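Local coordinates for dioxygenase (PDB 5V2D), which probably cleaves the central carbon-carbon double bond of lignin-derived stilbenes with molecular oxygen at a four-histidine iron centre, at residues D240-E245 / V315-P320; K295-G300 / M348-D353; T367-E372 / V415-K420. All coordinates share one frame; numbering follows the deposited sequence.

Contact 1. Residues D240-E245 / V315-P320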
loop_
_atom_site.group_PDB
_atom_site.type_symbol
_atom_site.label_atom_id
_atom_site.label_comp_id
_atom_site.label_asym_id
_atom_site.label_seq_id
_atom_site.Cartn_x
_atom_site.Cartn_y
_atom_site.Cartn_z
ATOM N N ASP A 240 6.049 5.930 -0.289
ATOM C CA ASP A 240 6.794 4.816 -0.858
ATOM C C ASP A 240 8.191 5.333 -1.134
ATOM O O ASP A 240 8.454 6.514 -1.004
ATOM C CB ASP A 240 6.049 4.331 -2.113
ATOM C CG ASP A 240 6.385 2.884 -2.525
ATOM O OD1 ASP A 240 7.421 2.325 -2.052
ATOM O OD2 ASP A 240 5.628 2.332 -3.393
ATOM N N PHE A 241 9.107 4.464 -1.477
ATOM C CA PHE A 241 10.463 4.881 -1.851
ATOM C C PHE A 241 11.021 3.910 -2.862
ATOM O O PHE A 241 10.324 3.061 -3.313
ATOM C CB PHE A 241 11.362 5.079 -0.605
ATOM C CG PHE A 241 12.015 3.847 -0.075
ATOM C CD1 PHE A 241 11.308 2.738 0.219
ATOM C CD2 PHE A 241 13.378 3.832 0.165
ATOM C CE1 PHE A 241 11.921 1.615 0.800
ATOM C CE2 PHE A 241 14.022 2.697 0.709
ATOM C CZ PHE A 241 13.294 1.596 1.012
ATOM N N ALA A 242 12.240 4.160 -3.301
ATOM C CA ALA A 242 12.880 3.301 -4.286
ATOM C C ALA A 242 14.271 2.978 -3.772
ATOM O O ALA A 242 14.987 3.848 -3.239
ATOM C CB ALA A 242 12.981 4.027 -5.582
ATOM N N ALA A 243 14.623 1.717 -3.877
ATOM C CA ALA A 243 15.951 1.263 -3.483
ATOM C C ALA A 243 16.568 0.536 -4.667
ATOM O O ALA A 243 15.876 -0.197 -5.394
ATOM C CB ALA A 243 15.894 0.378 -2.242
ATOM N N THR A 244 17.782 0.915 -5.007
ATOM C CA THR A 244 18.472 0.302 -6.119
ATOM C C THR A 244 19.693 -0.384 -5.550
ATOM O O THR A 244 19.892 -0.417 -4.341
ATOM C CB THR A 244 18.811 1.308 -7.251
ATOM O OG1 THR A 244 19.860 2.175 -6.859
ATOM C CG2 THR A 244 17.617 2.186 -7.616
ATOM N N GLU A 245 20.544 -0.904 -6.433
ATOM C CA GLU A 245 21.782 -1.565 -5.931
ATOM C C GLU A 245 22.630 -0.591 -5.183
ATOM O O GLU A 245 23.169 -0.916 -4.171
ATOM C CB GLU A 245 22.601 -2.143 -7.108
ATOM C CG GLU A 245 21.869 -3.386 -7.678
ATOM C CD GLU A 245 22.351 -3.822 -9.065
ATOM O OE1 GLU A 245 22.284 -3.020 -10.095
ATOM O OE2 GLU A 245 22.793 -4.998 -9.085
ATOM N N VAL A 315 19.984 7.218 -11.777
ATOM C CA VAL A 315 18.992 6.440 -11.068
ATOM C C VAL A 315 17.640 6.557 -11.796
ATOM O O VAL A 315 17.179 7.667 -12.080
ATOM C CB VAL A 315 18.869 6.996 -9.640
ATOM C CG1 VAL A 315 17.898 6.113 -8.869
ATOM C CG2 VAL A 315 20.206 6.919 -8.967
ATOM N N TYR A 316 17.006 5.429 -12.080
ATOM C CA TYR A 316 15.741 5.406 -12.743
ATOM C C TYR A 316 14.658 4.894 -11.778
ATOM O O TYR A 316 14.826 3.827 -11.175
ATOM C CB TYR A 316 15.831 4.493 -13.987
ATOM C CG TYR A 316 16.924 4.880 -14.947
ATOM C CD1 TYR A 316 18.166 4.270 -14.885
ATOM C CD2 TYR A 316 16.718 5.847 -15.940
ATOM C CE1 TYR A 316 19.170 4.614 -15.766
ATOM C CE2 TYR A 316 17.724 6.189 -16.847
ATOM C CZ TYR A 316 18.927 5.577 -16.749
ATOM O OH TYR A 316 19.976 5.908 -17.595
ATOM N N VAL A 317 13.530 5.590 -11.711
ATOM C CA VAL A 317 12.416 5.176 -10.855
ATOM C C VAL A 317 11.131 5.181 -11.660
ATOM O O VAL A 317 10.746 6.217 -12.207
ATOM C CB VAL A 317 12.266 6.139 -9.677
ATOM C CG1 VAL A 317 11.183 5.670 -8.738
ATOM C CG2 VAL A 317 13.569 6.161 -8.867
ATOM N N ASP A 318 10.432 4.071 -11.675
ATOM C CA ASP A 318 9.151 3.908 -12.363
ATOM C C ASP A 318 7.991 3.922 -11.389
ATOM O O ASP A 318 8.011 3.201 -10.373
ATOM C CB ASP A 318 9.141 2.616 -13.181
ATOM C CG ASP A 318 10.248 2.588 -14.269
ATOM O OD1 ASP A 318 10.689 1.466 -14.731
ATOM O OD2 ASP A 318 10.685 3.691 -14.652
ATOM N N MET A 319 7.000 4.760 -11.668
ATOM C CA MET A 319 5.855 4.912 -10.802
ATOM C C MET A 319 4.707 5.639 -11.538
ATOM O O MET A 319 4.963 6.447 -12.387
ATOM C CB MET A 319 6.218 5.785 -9.581
ATOM C CG MET A 319 6.663 7.162 -9.940
ATOM S SD MET A 319 6.775 8.358 -8.560
ATOM C CE MET A 319 8.265 7.777 -7.835
ATOM N N PRO A 320 3.462 5.423 -11.103
ATOM C CA PRO A 320 2.369 6.329 -11.513
ATOM C C PRO A 320 2.676 7.715 -10.992
ATOM O O PRO A 320 3.287 7.864 -9.897
ATOM C CB PRO A 320 1.131 5.734 -10.850
ATOM C CG PRO A 320 1.528 4.360 -10.453
ATOM C CD PRO A 320 3.007 4.388 -10.178
#
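Ala242 and Thr244 meet Val317 and Val315 in a small, buried apolar contact between two successive sheets, Ala242 on strand 242-243 with Thr244 just beyond its end, Val317 and Val315 on strand 314-322. The CA atoms of Ala242 and Val317 stand 6.8 Å apart and no hydrogen bond crosses, so the strands pack sheet on sheet and are not paired edge to edge. The evidence lies in three methyl contacts. Ala242 CB sits 4.0 Å from both Val317 CG1 and Val317 CG2, straddled by the fork of the valine, whose CG1 is anti to the backbone N (chi1 -176°) with CG2 beside that N. Two residues along each chain, Thr244 CG2 lies 4.1 Å from Val315 CG1, the two side chains crossing at a slant.

Seven four- or five-stranded antiparallel sheets make this a seven-bladed beta-propeller, and here the inner strand of one blade rests on the next. Thr244 keeps its polar end out of the methyl contact: OG1 is hydrogen-bonded to Asp310 OD1 and to Tyr247 N. The iron ligand His239 immediately precedes 240-245, and the side chain of Ala242 is about 13 Å from the iron.

Contact 2. Residues K295-G300 / M348-D353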
loop_
_atom_site.group_PDB
_atom_site.type_symbol
_atom_site.label_atom_id
_atom_site.label_comp_id
_atom_site.label_asym_id
_atom_site.label_seq_id
_atom_site.Cartn_x
_atom_site.Cartn_y
_atom_site.Cartn_z
ATOM N N LYS A 295 14.081 18.223 -8.255
ATOM C CA LYS A 295 12.759 18.802 -8.274
ATOM C C LYS A 295 12.010 18.481 -9.527
ATOM O O LYS A 295 12.482 18.759 -10.624
ATOM C CB LYS A 295 12.856 20.325 -8.266
ATOM C CG LYS A 295 13.367 20.882 -6.974
ATOM C CD LYS A 295 13.665 22.378 -7.187
ATOM C CE LYS A 295 13.406 23.228 -5.936
ATOM N NZ LYS A 295 14.423 24.280 -6.051
ATOM N N GLY A 296 10.762 18.064 -9.368
ATOM C CA GLY A 296 9.860 17.779 -10.459
ATOM C C GLY A 296 8.750 18.834 -10.500
ATOM O O GLY A 296 8.770 19.793 -9.763
ATOM N N PRO A 297 7.793 18.673 -11.395
ATOM C CA PRO A 297 6.688 19.591 -11.519
ATOM C C PRO A 297 5.851 19.818 -10.284
ATOM O O PRO A 297 5.684 18.938 -9.404
ATOM C CB PRO A 297 5.792 18.923 -12.586
ATOM C CG PRO A 297 6.738 18.093 -13.407
ATOM C CD PRO A 297 7.755 17.616 -12.429
ATOM N N MET A 298 5.234 20.994 -10.261
ATOM C CA MET A 298 4.276 21.323 -9.233
ATOM C C MET A 298 2.941 20.712 -9.560
ATOM O O MET A 298 2.672 20.326 -10.689
ATOM C CB MET A 298 4.098 22.834 -9.113
ATOM C CG MET A 298 5.399 23.561 -8.801
ATOM S SD MET A 298 5.184 25.373 -8.681
ATOM C CE MET A 298 3.976 25.787 -9.963
ATOM N N ASP A 299 2.121 20.609 -8.522
ATOM C CA ASP A 299 0.737 20.141 -8.634
ATOM C C ASP A 299 0.611 18.742 -9.267
ATOM O O ASP A 299 -0.287 18.455 -10.065
ATOM C CB ASP A 299 -0.156 21.167 -9.364
ATOM C CG ASP A 299 -1.609 21.053 -8.971
ATOM O OD1 ASP A 299 -1.967 20.491 -7.876
ATOM O OD2 ASP A 299 -2.418 21.513 -9.792
ATOM N N GLY A 300 1.551 17.887 -8.881
ATOM C CA GLY A 300 1.585 16.515 -9.274
ATOM C C GLY A 300 1.954 15.676 -8.058
ATOM O O GLY A 300 2.533 16.193 -7.126
ATOM N N MET A 348 5.077 6.471 -15.228
ATOM C CA MET A 348 6.205 7.279 -15.675
ATOM C C MET A 348 7.537 6.791 -15.189
ATOM O O MET A 348 7.641 6.073 -14.182
ATOM C CB MET A 348 6.016 8.715 -15.177
ATOM C CG MET A 348 4.654 9.225 -15.485
ATOM S SD MET A 348 4.404 10.877 -16.044
ATOM C CE MET A 348 5.103 10.676 -17.582
ATOM N N ARG A 349 8.588 7.191 -15.909
ATOM C CA ARG A 349 9.952 6.921 -15.512
ATOM C C ARG A 349 10.580 8.261 -15.176
ATOM O O ARG A 349 10.606 9.169 -16.021
ATOM C CB ARG A 349 10.760 6.266 -16.592
ATOM C CG ARG A 349 12.248 6.110 -16.242
ATOM C CD ARG A 349 12.959 5.086 -17.144
ATOM N NE ARG A 349 12.504 3.741 -16.775
ATOM C CZ ARG A 349 12.867 2.610 -17.345
ATOM N NH1 ARG A 349 13.815 2.651 -18.316
ATOM N NH2 ARG A 349 12.381 1.458 -16.878
ATOM N N TRP A 350 11.125 8.360 -13.976
ATOM C CA TRP A 350 11.986 9.487 -13.597
ATOM C C TRP A 350 13.449 9.064 -13.767
ATOM O O TRP A 350 13.822 7.933 -13.437
ATOM C CB TRP A 350 11.784 9.812 -12.134
ATOM C CG TRP A 350 10.430 10.211 -11.757
ATOM C CD1 TRP A 350 9.485 9.408 -11.265
ATOM C CD2 TRP A 350 9.923 11.540 -11.675
ATOM N NE1 TRP A 350 8.361 10.141 -10.944
ATOM C CE2 TRP A 350 8.624 11.458 -11.150
ATOM C CE3 TRP A 350 10.430 12.801 -12.017
ATOM C CZ2 TRP A 350 7.804 12.556 -10.995
ATOM C CZ3 TRP A 350 9.586 13.908 -11.867
ATOM C CH2 TRP A 350 8.320 13.783 -11.352
ATOM N N THR A 351 14.297 9.990 -14.228
ATOM C CA THR A 351 15.707 9.755 -14.409
ATOM C C THR A 351 16.458 10.853 -13.600
ATOM O O THR A 351 16.208 12.075 -13.821
ATOM C CB THR A 351 16.037 9.924 -15.890
ATOM O OG1 THR A 351 15.326 8.908 -16.638
ATOM C CG2 THR A 351 17.567 9.721 -16.129
ATOM N N PHE A 352 17.238 10.442 -12.611
ATOM C CA PHE A 352 17.960 11.356 -11.729
ATOM C C PHE A 352 19.454 11.153 -12.102
ATOM O O PHE A 352 20.059 10.142 -11.767
ATOM C CB PHE A 352 17.722 11.048 -10.244
ATOM C CG PHE A 352 16.279 11.091 -9.857
ATOM C CD1 PHE A 352 15.549 9.909 -9.759
ATOM C CD2 PHE A 352 15.600 12.268 -9.752
ATOM C CE1 PHE A 352 14.226 9.930 -9.380
ATOM C CE2 PHE A 352 14.267 12.298 -9.402
ATOM C CZ PHE A 352 13.565 11.112 -9.229
ATOM N N ASP A 353 19.983 12.127 -12.824
ATOM C CA ASP A 353 21.353 12.071 -13.328
ATOM C C ASP A 353 22.209 12.774 -12.321
ATOM O O ASP A 353 22.149 14.048 -12.227
ATOM C CB ASP A 353 21.460 12.735 -14.691
ATOM C CG ASP A 353 22.883 12.582 -15.320
ATOM O OD1 ASP A 353 23.859 12.137 -14.631
ATOM O OD2 ASP A 353 22.941 12.754 -16.557
#
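Gly296 and Trp350 face each other with their CA atoms 9.1 Å apart and no hydrogen bond crossing, a gap that the indole of Trp350 spans. Its CB points at 295-300, and the far end of the six-membered ring, the CZ3-CH2 bond, makes the touch. Chi1 of -61° sets CG beside the backbone N, and chi2 of 95° turns the indole roughly at right angles to the CA-CB-CG plane.

Pro297 CD comes in at the ring edge, near the indole plane, 4.0 Å from Trp350 CH2 and 4.2 Å from Trp350 CZ3. The proline and the indole reach out from opposite directions, with edge CH groups meeting a ring methylene, and no stack results. Gly296 CA lies 4.1 Å from Trp350 CZ3, on a slanting approach. Its missing side chain matters: a CB built on Gly296 would point toward the indole and come 2.9 Å from Trp350 CZ3, a clash. Gly296 has an extended backbone that other residues also adopt, which suggests that space beside the indole is the tighter constraint.

The total area buried, 79 Å², is modest, and most of the tryptophan's surroundings come from elsewhere. Phe279 meets the indole with ring planes at about 55°, and Met319 and Gln277 also touch it; the backbone of Gln277 in turn bonds to Gly296, tying both partners to strand 276-283. Phe352, two residues further on, meets Phe279 as well and Phe294 edge to face. Strand 292-298 is the outermost of its sheet, while strand 345-353 is third in the following one: this is the aromatic, apolar filling between adjacent blades of a seven-bladed beta-propeller.

Contact 3. Residues T367-E372 / V415-K420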
loop_
_atom_site.group_PDB
_atom_site.type_symbol
_atom_site.label_atom_id
_atom_site.label_comp_id
_atom_site.label_asym_id
_atom_site.label_seq_id
_atom_site.Cartn_x
_atom_site.Cartn_y
_atom_site.Cartn_z
ATOM N N THR A 367 3.263 4.492 -19.996
ATOM C CA THR A 367 1.969 4.029 -20.475
ATOM C C THR A 367 1.234 5.282 -20.871
ATOM O O THR A 367 1.588 6.416 -20.492
ATOM C CB THR A 367 1.086 3.331 -19.351
ATOM O OG1 THR A 367 0.686 4.239 -18.269
ATOM C CG2 THR A 367 1.775 2.088 -18.809
ATOM N N ASP A 368 0.171 5.115 -21.602
ATOM C CA ASP A 368 -0.694 6.253 -21.885
ATOM C C ASP A 368 -2.044 6.060 -21.189
ATOM O O ASP A 368 -3.017 6.646 -21.606
ATOM C CB ASP A 368 -0.826 6.428 -23.393
ATOM C CG ASP A 368 -1.527 5.273 -24.061
ATOM O OD1 ASP A 368 -1.801 4.204 -23.421
ATOM O OD2 ASP A 368 -1.849 5.434 -25.255
ATOM N N TYR A 369 -2.106 5.220 -20.156
ATOM C CA TYR A 369 -3.345 5.011 -19.396
ATOM C C TYR A 369 -3.037 5.121 -17.897
ATOM O O TYR A 369 -1.922 4.819 -17.479
ATOM C CB TYR A 369 -4.002 3.635 -19.711
ATOM C CG TYR A 369 -3.064 2.454 -19.584
ATOM C CD1 TYR A 369 -2.398 1.941 -20.680
ATOM C CD2 TYR A 369 -2.852 1.830 -18.329
ATOM C CE1 TYR A 369 -1.565 0.810 -20.562
ATOM C CE2 TYR A 369 -1.976 0.766 -18.197
ATOM C CZ TYR A 369 -1.361 0.242 -19.310
ATOM O OH TYR A 369 -0.514 -0.836 -19.144
ATOM N N PRO A 370 -4.020 5.548 -17.117
ATOM C CA PRO A 370 -3.812 5.577 -15.636
ATOM C C PRO A 370 -3.810 4.173 -15.074
ATOM O O PRO A 370 -4.517 3.255 -15.549
ATOM C CB PRO A 370 -5.035 6.332 -15.094
ATOM C CG PRO A 370 -6.090 6.262 -16.185
ATOM C CD PRO A 370 -5.362 6.061 -17.522
ATOM N N CYS A 371 -3.026 4.000 -14.047
ATOM C CA CYS A 371 -2.839 2.756 -13.375
ATOM C C CYS A 371 -2.318 2.973 -11.922
ATOM O O CYS A 371 -1.892 4.046 -11.566
ATOM C CB CYS A 371 -1.845 1.911 -14.174
ATOM S SG CYS A 371 -0.255 2.702 -14.465
ATOM N N GLU A 372 -2.369 1.918 -11.132
ATOM C CA GLU A 372 -1.885 1.950 -9.732
ATOM C C GLU A 372 -1.724 0.509 -9.234
ATOM O O GLU A 372 -1.854 -0.460 -10.036
ATOM C CB GLU A 372 -2.756 2.808 -8.821
ATOM C CG GLU A 372 -2.037 4.125 -8.353
ATOM C CD GLU A 372 -0.804 3.867 -7.403
ATOM O OE1 GLU A 372 0.100 4.763 -7.226
ATOM O OE2 GLU A 372 -0.758 2.750 -6.792
ATOM N N VAL A 415 -3.310 -6.014 -15.449
ATOM C CA VAL A 415 -2.452 -5.778 -16.623
ATOM C C VAL A 415 -1.020 -6.281 -16.439
ATOM O O VAL A 415 -0.406 -6.121 -15.405
ATOM C CB VAL A 415 -2.426 -4.262 -16.918
ATOM C CG1 VAL A 415 -1.597 -3.911 -18.138
ATOM C CG2 VAL A 415 -3.804 -3.670 -17.026
ATOM N N HIS A 416 -0.471 -6.882 -17.482
ATOM C CA HIS A 416 0.991 -7.174 -17.587
ATOM C C HIS A 416 1.535 -6.182 -18.631
ATOM O O HIS A 416 1.142 -6.242 -19.778
ATOM C CB HIS A 416 1.244 -8.623 -18.057
ATOM C CG HIS A 416 2.678 -8.978 -18.269
ATOM N ND1 HIS A 416 3.057 -10.258 -18.628
ATOM C CD2 HIS A 416 3.823 -8.297 -18.101
ATOM C CE1 HIS A 416 4.373 -10.322 -18.749
ATOM N NE2 HIS A 416 4.865 -9.118 -18.486
ATOM N N LEU A 417 2.442 -5.330 -18.223
ATOM C CA LEU A 417 3.180 -4.397 -19.104
ATOM C C LEU A 417 4.577 -4.921 -19.408
ATOM O O LEU A 417 5.373 -5.249 -18.494
ATOM C CB LEU A 417 3.324 -3.043 -18.442
ATOM C CG LEU A 417 4.124 -1.967 -19.149
ATOM C CD1 LEU A 417 3.544 -1.581 -20.514
ATOM C CD2 LEU A 417 4.206 -0.758 -18.223
ATOM N N ASN A 418 4.880 -5.022 -20.711
ATOM C CA ASN A 418 6.229 -5.348 -21.213
ATOM C C ASN A 418 6.948 -4.027 -21.498
ATOM O O ASN A 418 6.580 -3.313 -22.469
ATOM C CB ASN A 418 6.120 -6.176 -22.501
ATOM C CG ASN A 418 7.455 -6.649 -23.019
ATOM O OD1 ASN A 418 8.498 -5.984 -22.843
ATOM N ND2 ASN A 418 7.430 -7.674 -23.763
ATOM N N LEU A 419 7.929 -3.674 -20.685
ATOM C CA LEU A 419 8.681 -2.429 -20.891
ATOM C C LEU A 419 9.587 -2.407 -22.146
ATOM O O LEU A 419 9.966 -1.357 -22.607
ATOM C CB LEU A 419 9.528 -2.106 -19.670
ATOM C CG LEU A 419 8.699 -1.711 -18.439
ATOM C CD1 LEU A 419 9.575 -1.379 -17.269
ATOM C CD2 LEU A 419 7.758 -0.569 -18.728
ATOM N N LYS A 420 9.964 -3.551 -22.652
ATOM C CA LYS A 420 10.794 -3.605 -23.869
ATOM C C LYS A 420 9.965 -3.237 -25.083
ATOM O O LYS A 420 10.443 -2.507 -25.924
ATOM C CB LYS A 420 11.346 -4.989 -24.120
ATOM C CG LYS A 420 12.491 -5.433 -23.267
ATOM C CD LYS A 420 13.058 -6.695 -23.979
ATOM C CE LYS A 420 13.495 -7.805 -23.044
ATOM N NZ LYS A 420 14.765 -7.315 -22.395
#
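Tyr369, Leu417 and Val415 carry this buried contact, with Thr367 lying over one face of the tyrosine ring. The phenol reaches 415-420 with its far end: Tyr369 OH is 3.4 Å from Val415 CG1 and 4.3 Å from Leu417 CD1. Val415 comes from the opposite direction and meets the ring at a slant, with CZ of Tyr369 4.3 Å from Val415 CG1. The hydroxyl, though wedged against methyls, has a polar mate, for it is hydrogen-bonded to Ser424 OG on the neighbouring strand 424-427.

With CG anti to the backbone N (chi1 176°), Leu417 extends toward 367-372, and its CD2 lies 3.8 Å from Thr367 CG2, the side chains crossing at an angle. The CB of Thr367 stands 3.8 Å above the plane of the Tyr369 ring, over the centre, and its OG1 donates a 2.8 Å hydrogen bond to Tyr369 O in the carbonyl plane, on a lone pair, while also bonding to Leu347 N. A valine in its place would probably leave Tyr369 O and Leu347 N without this shared mate and the loop that carries the phenol freer to move.

The segment 367-372 leads from one blade of the propeller into the inner strand 371-375 of the next, and 415-418 belongs to the third strand of that same blade. Across the contact no charge or hydrogen bond is used: methyls pack against a phenol and a threonine, and the hydroxyls of Tyr369 and Thr367 find partners beside it, consistent with cohesion by shape and dispersion.

The three contacts span three consecutive blades of the propeller. Contacts 1 and 2, centres about 12 Å apart, both join the sheet containing strand 242-243 to the one containing strands 314-322 and 345-353; their segments alternate along the chain. These last two strands are neighbours, and Asp318 OD1 and Arg349 NH2 tie them by a 2.7 Å salt bridge. Contact 3 follows in sequence, its centre about 16 Å from contact 1 and 18 Å from contact 2, and lies within the next blade; Pro320 CB touches Cys371 O at 3.5 Å. Glu372 OE2 is hydrogen-bonded to the iron ligand His304, which Asp240 also touches, so 367-372 and 240-245 each carry a residue beside the metal site.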